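Local atomic coordinates of queuine lyase (PDB entry 6P78), a protein that probably cleaves a C-N bond of queuine by radical chemistry, binding queuine together with S-adenosylmethionine and a [4Fe-4S] cluster. Residues 194-199 with 236-241; 31-36 with 112-117. One frame throughout, in Å; residues are numbered along the deposited sequence.

Contact 1 of 2, residues 194-199 with 236-241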
loop_
_atom_site.group_PDB
_atom_site.type_symbol
_atom_site.label_atom_id
_atom_site.label_comp_id
_atom_site.label_asym_id
_atom_site.label_seq_id
_atom_site.Cartn_x
_atom_site.Cartn_y
_atom_site.Cartn_z
ATOM N N GLU A 194 18.431 -1.502 3.718
ATOM C CA GLU A 194 19.138 -0.776 4.772
ATOM C C GLU A 194 18.310 0.410 5.258
ATOM O O GLU A 194 18.238 0.681 6.463
ATOM C CB GLU A 194 20.494 -0.280 4.272
ATOM C CG GLU A 194 21.547 -1.373 4.118
ATOM C CD GLU A 194 22.771 -0.902 3.323
ATOM O OE1 GLU A 194 23.581 -1.764 2.918
ATOM O OE2 GLU A 194 22.911 0.329 3.110
ATOM N N ILE A 195 17.727 1.158 4.322
ATOM C CA ILE A 195 16.962 2.345 4.683
ATOM C C ILE A 195 15.673 1.935 5.392
ATOM O O ILE A 195 15.310 2.493 6.431
ATOM C CB ILE A 195 16.662 3.182 3.428
ATOM C CG1 ILE A 195 17.910 3.920 2.952
ATOM C CG2 ILE A 195 15.529 4.169 3.706
ATOM C CD1 ILE A 195 17.781 4.386 1.496
ATOM N N LEU A 196 14.972 0.943 4.842
ATOM C CA LEU A 196 13.744 0.465 5.470
ATOM C C LEU A 196 13.989 0.083 6.927
ATOM O O LEU A 196 13.267 0.520 7.841
ATOM C CB LEU A 196 13.217 -0.744 4.692
ATOM C CG LEU A 196 11.954 -1.378 5.304
ATOM C CD1 LEU A 196 10.777 -0.436 5.130
ATOM C CD2 LEU A 196 11.701 -2.723 4.659
ATOM N N THR A 197 15.023 -0.731 7.161
ATOM C CA THR A 197 15.230 -1.284 8.492
ATOM C C THR A 197 15.778 -0.235 9.458
ATOM O O THR A 197 15.565 -0.339 10.677
ATOM C CB THR A 197 16.152 -2.514 8.439
ATOM O OG1 THR A 197 17.456 -2.155 7.940
ATOM C CG2 THR A 197 15.547 -3.605 7.548
ATOM N N LYS A 198 16.480 0.786 8.953
ATOM C CA LYS A 198 17.008 1.792 9.877
ATOM C C LYS A 198 15.936 2.793 10.303
ATOM O O LYS A 198 15.896 3.206 11.470
ATOM C CB LYS A 198 18.187 2.549 9.242
ATOM C CG LYS A 198 18.621 3.768 10.056
ATOM C CD LYS A 198 19.876 4.409 9.484
ATOM C CE LYS A 198 20.136 5.774 10.122
ATOM N NZ LYS A 198 21.395 6.358 9.582
ATOM N N TYR A 199 15.064 3.192 9.381
ATOM C CA TYR A 199 14.235 4.378 9.569
ATOM C C TYR A 199 12.773 4.082 9.875
ATOM O O TYR A 199 12.090 4.942 10.441
ATOM C CB TYR A 199 14.258 5.261 8.313
ATOM C CG TYR A 199 15.541 6.023 8.104
ATOM C CD1 TYR A 199 15.778 7.208 8.786
ATOM C CD2 TYR A 199 16.516 5.566 7.213
ATOM C CE1 TYR A 199 16.952 7.925 8.579
ATOM C CE2 TYR A 199 17.683 6.270 7.011
ATOM C CZ TYR A 199 17.896 7.445 7.692
ATOM O OH TYR A 199 19.065 8.141 7.472
ATOM N N ARG A 236 9.024 -9.338 12.070
ATOM C CA ARG A 236 7.709 -8.943 12.578
ATOM C C ARG A 236 7.257 -7.574 12.075
ATOM O O ARG A 236 6.048 -7.302 12.027
ATOM C CB ARG A 236 7.747 -8.921 14.100
ATOM C CG ARG A 236 6.400 -8.857 14.774
ATOM C CD ARG A 236 6.115 -10.176 15.481
ATOM N NE ARG A 236 4.750 -10.278 15.996
ATOM C CZ ARG A 236 3.880 -11.215 15.639
ATOM N NH1 ARG A 236 4.218 -12.138 14.744
ATOM N NH2 ARG A 236 2.670 -11.225 16.179
ATOM N N LYS A 237 8.189 -6.685 11.742
ATOM C CA LYS A 237 7.808 -5.308 11.430
ATOM C C LYS A 237 7.288 -5.126 10.019
ATOM O O LYS A 237 6.592 -4.139 9.752
ATOM C CB LYS A 237 9.012 -4.366 11.624
ATOM C CG LYS A 237 9.530 -4.357 13.055
ATOM C CD LYS A 237 10.866 -3.637 13.160
ATOM C CE LYS A 237 10.763 -2.221 12.668
ATOM N NZ LYS A 237 11.973 -1.435 13.067
ATOM N N TYR A 238 7.621 -6.027 9.103
ATOM C CA TYR A 238 7.487 -5.777 7.670
ATOM C C TYR A 238 6.679 -6.903 7.048
ATOM O O TYR A 238 6.941 -8.077 7.316
ATOM C CB TYR A 238 8.872 -5.673 6.991
ATOM C CG TYR A 238 9.774 -4.658 7.673
ATOM C CD1 TYR A 238 9.392 -3.327 7.748
ATOM C CD2 TYR A 238 10.965 -5.036 8.281
ATOM C CE1 TYR A 238 10.165 -2.396 8.387
ATOM C CE2 TYR A 238 11.778 -4.098 8.913
ATOM C CZ TYR A 238 11.371 -2.786 8.967
ATOM O OH TYR A 238 12.133 -1.849 9.602
ATOM N N ASP A 239 5.678 -6.551 6.251
ATOM C CA ASP A 239 4.899 -7.557 5.548
ATOM C C ASP A 239 5.624 -7.936 4.271
ATOM O O ASP A 239 6.159 -7.078 3.567
ATOM C CB ASP A 239 3.501 -7.032 5.220
ATOM C CG ASP A 239 2.671 -6.786 6.472
ATOM O OD1 ASP A 239 2.608 -7.693 7.346
ATOM O OD2 ASP A 239 2.097 -5.679 6.606
ATOM N N TYR A 240 5.631 -9.221 3.949
ATOM C CA TYR A 240 6.389 -9.695 2.796
ATOM C C TYR A 240 5.421 -10.411 1.860
ATOM O O TYR A 240 4.750 -11.363 2.277
ATOM C CB TYR A 240 7.519 -10.615 3.262
ATOM C CG TYR A 240 8.536 -11.042 2.222
ATOM C CD1 TYR A 240 8.194 -11.935 1.207
ATOM C CD2 TYR A 240 9.855 -10.600 2.292
ATOM C CE1 TYR A 240 9.134 -12.341 0.261
ATOM C CE2 TYR A 240 10.800 -11.009 1.362
ATOM C CZ TYR A 240 10.435 -11.882 0.351
ATOM O OH TYR A 240 11.384 -12.289 -0.572
ATOM N N LEU A 241 5.322 -9.944 0.604
ATOM C CA LEU A 241 4.388 -10.547 -0.359
ATOM C C LEU A 241 5.169 -11.097 -1.545
ATOM O O LEU A 241 5.625 -10.331 -2.406
ATOM C CB LEU A 241 3.339 -9.550 -0.854
ATOM C CG LEU A 241 2.221 -9.195 0.112
ATOM C CD1 LEU A 241 2.680 -8.088 1.022
ATOM C CD2 LEU A 241 0.959 -8.786 -0.649
HETATM O O HOH W 1 14.207 -2.329 12.132
HETATM O O HOH W 2 13.492 1.271 12.700
#
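In the partial alpha/beta barrel of this radical SAM enzyme, helix 186-199 packs through Leu196 and Thr197 on Tyr238 of segment 236-241, by the last strand of the chain. The Tyr238 ring is sandwiched: Leu196 CD2 sits over the middle of one face, a CH-pi contact 4.0 Å from the ring centroid and 13° off its normal, while the opposite face rests on CB of its own neighbour Lys237. With CG of Leu196 anti to the backbone N (chi1 177°), the branched end swings toward the strand, so that CG also comes within 3.7 Å of Tyr238 CE1. A branched aliphatic chain suits a flat aromatic wall. The side chains of Thr197 and Tyr238 run at about a right angle to each other, the methyl CG2 of Thr197 4.0 Å from Tyr238 CE2, while the threonine hydroxyl turns back to bond Ile193 O within the helix. The hydroxyl of Tyr238 is bonded to Phe200 O, just past the helix, so the polar end of the ring is satisfied. Lys237 is long enough to reach the same helix end through solvent: water 1 accepts from Lys237 NZ at 2.6 Å and donates to Thr197 O at 2.8 Å.

Contact 2 of 2, residues 31-36 with 112-117; sequences EKDKRE and IKRLYI
The carboxylate of Asp33 is shared by Arg114, which takes both oxygens, and Tyr116, which takes OD2. Arg114 grips it side-on, NE donating to Asp33 OD2 at 2.9 Å and NH2 to Asp33 OD1 at 3.0 Å, a bidentate salt bridge in which both oxygens are approached on their syn sides, with the planes 34° apart. On its anti lone pair OD2 takes a second donor, the Tyr116 hydroxyl, at 2.6 Å, so two bonds hold this one oxygen; such a pair would be expected to stabilise the negative charge. The short side chain puts two oxygens close to the backbone, CG anti to the backbone N (chi1 -165°), so this grip fixes the turn at Asp33 to strand 114-118.

Arg35, two residues on, lays its guanidinium flat on one face of the Tyr116 ring, CZ 4.0 Å from the ring centroid with the planes at 13°, a stacked cation-pi pair. The chain, extended from CG to NE, carries the guanidinium out over the ring, and CD touches it too, 3.7 Å from Tyr116 CE1. Locally, Arg35 NH1 donates to Asp33 O at 2.9 Å, tying the cation back to the inverse gamma turn centred on Asp33. Further out, Arg35 NH2 pairs with Glu85 and Arg114 NH1 with Glu137, while Val83 touches all four side chains. Val83 belongs to the intervening strand, so Asp33, Arg35, Arg114 and Tyr116 meet across it, a polar cluster at the N-terminal ends of parallel strands 35-39, 83-87 and 114-118 of the radical SAM barrel.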
loop_
_atom_site.group_PDB
_atom_site.type_symbol
_atom_site.label_atom_id
_atom_site.label_comp_id
_atom_site.label_asym_id
_atom_site.label_seq_id
_atom_site.Cartn_x
_atom_site.Cartn_y
_atom_site.Cartn_z
ATOM N N GLU A 31 -0.872 -13.157 9.767
ATOM C CA GLU A 31 0.469 -13.135 10.337
ATOM C C GLU A 31 0.835 -11.709 10.729
ATOM O O GLU A 31 0.299 -10.742 10.183
ATOM C CB GLU A 31 1.508 -13.675 9.348
ATOM C CG GLU A 31 1.260 -15.101 8.875
ATOM C CD GLU A 31 2.285 -15.535 7.830
ATOM O OE1 GLU A 31 2.118 -16.624 7.235
ATOM O OE2 GLU A 31 3.259 -14.777 7.605
ATOM N N LYS A 32 1.760 -11.593 11.691
ATOM C CA LYS A 32 2.283 -10.305 12.165
ATOM C C LYS A 32 1.121 -9.499 12.742
ATOM O O LYS A 32 0.447 -9.998 13.658
ATOM C CB LYS A 32 3.089 -9.667 11.023
ATOM C CG LYS A 32 4.303 -10.547 10.683
ATOM C CD LYS A 32 5.147 -10.025 9.526
ATOM C CE LYS A 32 6.214 -11.049 9.152
ATOM N NZ LYS A 32 7.071 -10.638 8.006
ATOM N N ASP A 33 0.829 -8.297 12.260
ATOM C CA ASP A 33 -0.256 -7.498 12.840
ATOM C C ASP A 33 -1.585 -7.960 12.236
ATOM O O ASP A 33 -2.081 -7.394 11.265
ATOM C CB ASP A 33 -0.004 -6.013 12.575
ATOM C CG ASP A 33 -0.863 -5.109 13.439
ATOM O OD1 ASP A 33 -1.365 -5.584 14.479
ATOM O OD2 ASP A 33 -1.040 -3.924 13.078
ATOM N N LYS A 34 -2.172 -9.006 12.827
ATOM C CA LYS A 34 -3.396 -9.586 12.279
ATOM C C LYS A 34 -4.492 -8.534 12.175
ATOM O O LYS A 34 -4.679 -7.710 13.080
ATOM C CB LYS A 34 -3.874 -10.763 13.141
ATOM C CG LYS A 34 -2.820 -11.849 13.382
ATOM C CD LYS A 34 -3.431 -13.053 14.111
ATOM C CE LYS A 34 -2.394 -14.139 14.404
ATOM N NZ LYS A 34 -2.998 -15.338 15.053
ATOM N N ARG A 35 -5.211 -8.555 11.053
ATOM C CA ARG A 35 -6.174 -7.507 10.772
ATOM C C ARG A 35 -7.112 -7.940 9.662
ATOM O O ARG A 35 -6.791 -8.827 8.867
ATOM C CB ARG A 35 -5.460 -6.207 10.353
ATOM C CG ARG A 35 -4.559 -6.313 9.116
ATOM C CD ARG A 35 -3.713 -5.076 9.115
ATOM N NE ARG A 35 -2.794 -4.935 7.980
ATOM C CZ ARG A 35 -1.521 -5.315 7.980
ATOM N NH1 ARG A 35 -0.998 -5.951 9.027
ATOM N NH2 ARG A 35 -0.770 -5.072 6.905
ATOM N N GLU A 36 -8.265 -7.266 9.596
ATOM C CA GLU A 36 -9.126 -7.347 8.433
ATOM C C GLU A 36 -8.586 -6.426 7.351
ATOM O O GLU A 36 -7.959 -5.409 7.644
ATOM C CB GLU A 36 -10.562 -6.944 8.800
ATOM C CG GLU A 36 -11.249 -7.924 9.752
ATOM C CD GLU A 36 -12.544 -7.353 10.286
ATOM O OE1 GLU A 36 -12.478 -6.547 11.246
ATOM O OE2 GLU A 36 -13.621 -7.708 9.753
ATOM N N ILE A 112 -12.369 -0.244 16.580
ATOM C CA ILE A 112 -11.089 -0.470 15.911
ATOM C C ILE A 112 -10.090 0.574 16.394
ATOM O O ILE A 112 -10.419 1.758 16.518
ATOM C CB ILE A 112 -11.278 -0.468 14.386
ATOM C CG1 ILE A 112 -11.935 -1.811 13.999
ATOM C CG2 ILE A 112 -9.961 -0.247 13.614
ATOM C CD1 ILE A 112 -12.729 -1.766 12.740
ATOM N N LYS A 113 -8.895 0.116 16.760
ATOM C CA LYS A 113 -7.898 0.970 17.384
ATOM C C LYS A 113 -6.735 1.305 16.474
ATOM O O LYS A 113 -5.926 2.169 16.834
ATOM C CB LYS A 113 -7.350 0.321 18.656
ATOM C CG LYS A 113 -6.600 -0.977 18.408
ATOM C CD LYS A 113 -5.748 -1.389 19.604
ATOM C CE LYS A 113 -4.848 -2.568 19.252
ATOM N NZ LYS A 113 -4.067 -3.012 20.439
ATOM N N ARG A 114 -6.615 0.639 15.326
ATOM C CA ARG A 114 -5.513 0.890 14.399
ATOM C C ARG A 114 -6.017 0.670 12.979
ATOM O O ARG A 114 -6.675 -0.341 12.695
ATOM C CB ARG A 114 -4.315 -0.021 14.730
ATOM C CG ARG A 114 -3.173 0.039 13.729
ATOM C CD ARG A 114 -1.871 -0.399 14.351
ATOM N NE ARG A 114 -1.909 -1.781 14.818
ATOM C CZ ARG A 114 -1.966 -2.148 16.095
ATOM N NH1 ARG A 114 -2.004 -1.231 17.054
ATOM N NH2 ARG A 114 -2.007 -3.441 16.423
ATOM N N LEU A 115 -5.735 1.633 12.102
ATOM C CA LEU A 115 -6.187 1.607 10.724
ATOM C C LEU A 115 -4.979 1.795 9.823
ATOM O O LEU A 115 -4.202 2.715 10.048
ATOM C CB LEU A 115 -7.192 2.714 10.458
ATOM C CG LEU A 115 -7.607 2.880 8.999
ATOM C CD1 LEU A 115 -8.411 1.685 8.505
ATOM C CD2 LEU A 115 -8.415 4.170 8.834
ATOM N N TYR A 116 -4.830 0.926 8.828
ATOM C CA TYR A 116 -3.856 1.115 7.748
ATOM C C TYR A 116 -4.563 1.659 6.512
ATOM O O TYR A 116 -5.605 1.131 6.107
ATOM C CB TYR A 116 -3.180 -0.201 7.366
ATOM C CG TYR A 116 -2.276 -0.847 8.407
ATOM C CD1 TYR A 116 -2.810 -1.504 9.526
ATOM C CD2 TYR A 116 -0.916 -0.885 8.227
ATOM C CE1 TYR A 116 -1.986 -2.130 10.453
ATOM C CE2 TYR A 116 -0.092 -1.511 9.147
ATOM C CZ TYR A 116 -0.624 -2.125 10.250
ATOM O OH TYR A 116 0.220 -2.746 11.147
ATOM N N ILE A 117 -3.956 2.669 5.869
ATOM C CA ILE A 117 -4.437 3.217 4.602
ATOM C C ILE A 117 -3.221 3.434 3.705
ATOM O O ILE A 117 -2.073 3.351 4.153
ATOM C CB ILE A 117 -5.213 4.541 4.778
ATOM C CG1 ILE A 117 -4.254 5.657 5.239
ATOM C CG2 ILE A 117 -6.395 4.334 5.803
ATOM C CD1 ILE A 117 -4.790 7.045 4.990
#

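Overall arrangement
Contact 2 closes before contact 1 opens along the chain, and their centres lie about 17 Å apart. Contact 2 ties the turn before strand 35-39, and its first residue, to strand 114-118 across strand 83-87 of the five-stranded mixed sheet; contact 1 sets helix 186-199 against strand 238-241, an outer strand of the three-stranded parallel sheet. The two meet where residues 31-36 approach residues 236-241: Arg35 NH2 forms a salt bridge with Asp239 OD2 at 2.9 Å, and Lys32 NZ probably donates to Tyr238 O. Polar links thus join the two sheets, whose strands contribute Leu39 and Leu241 to the queuine pocket, consistent with two halves of a radical SAM barrel enclosing their substrate.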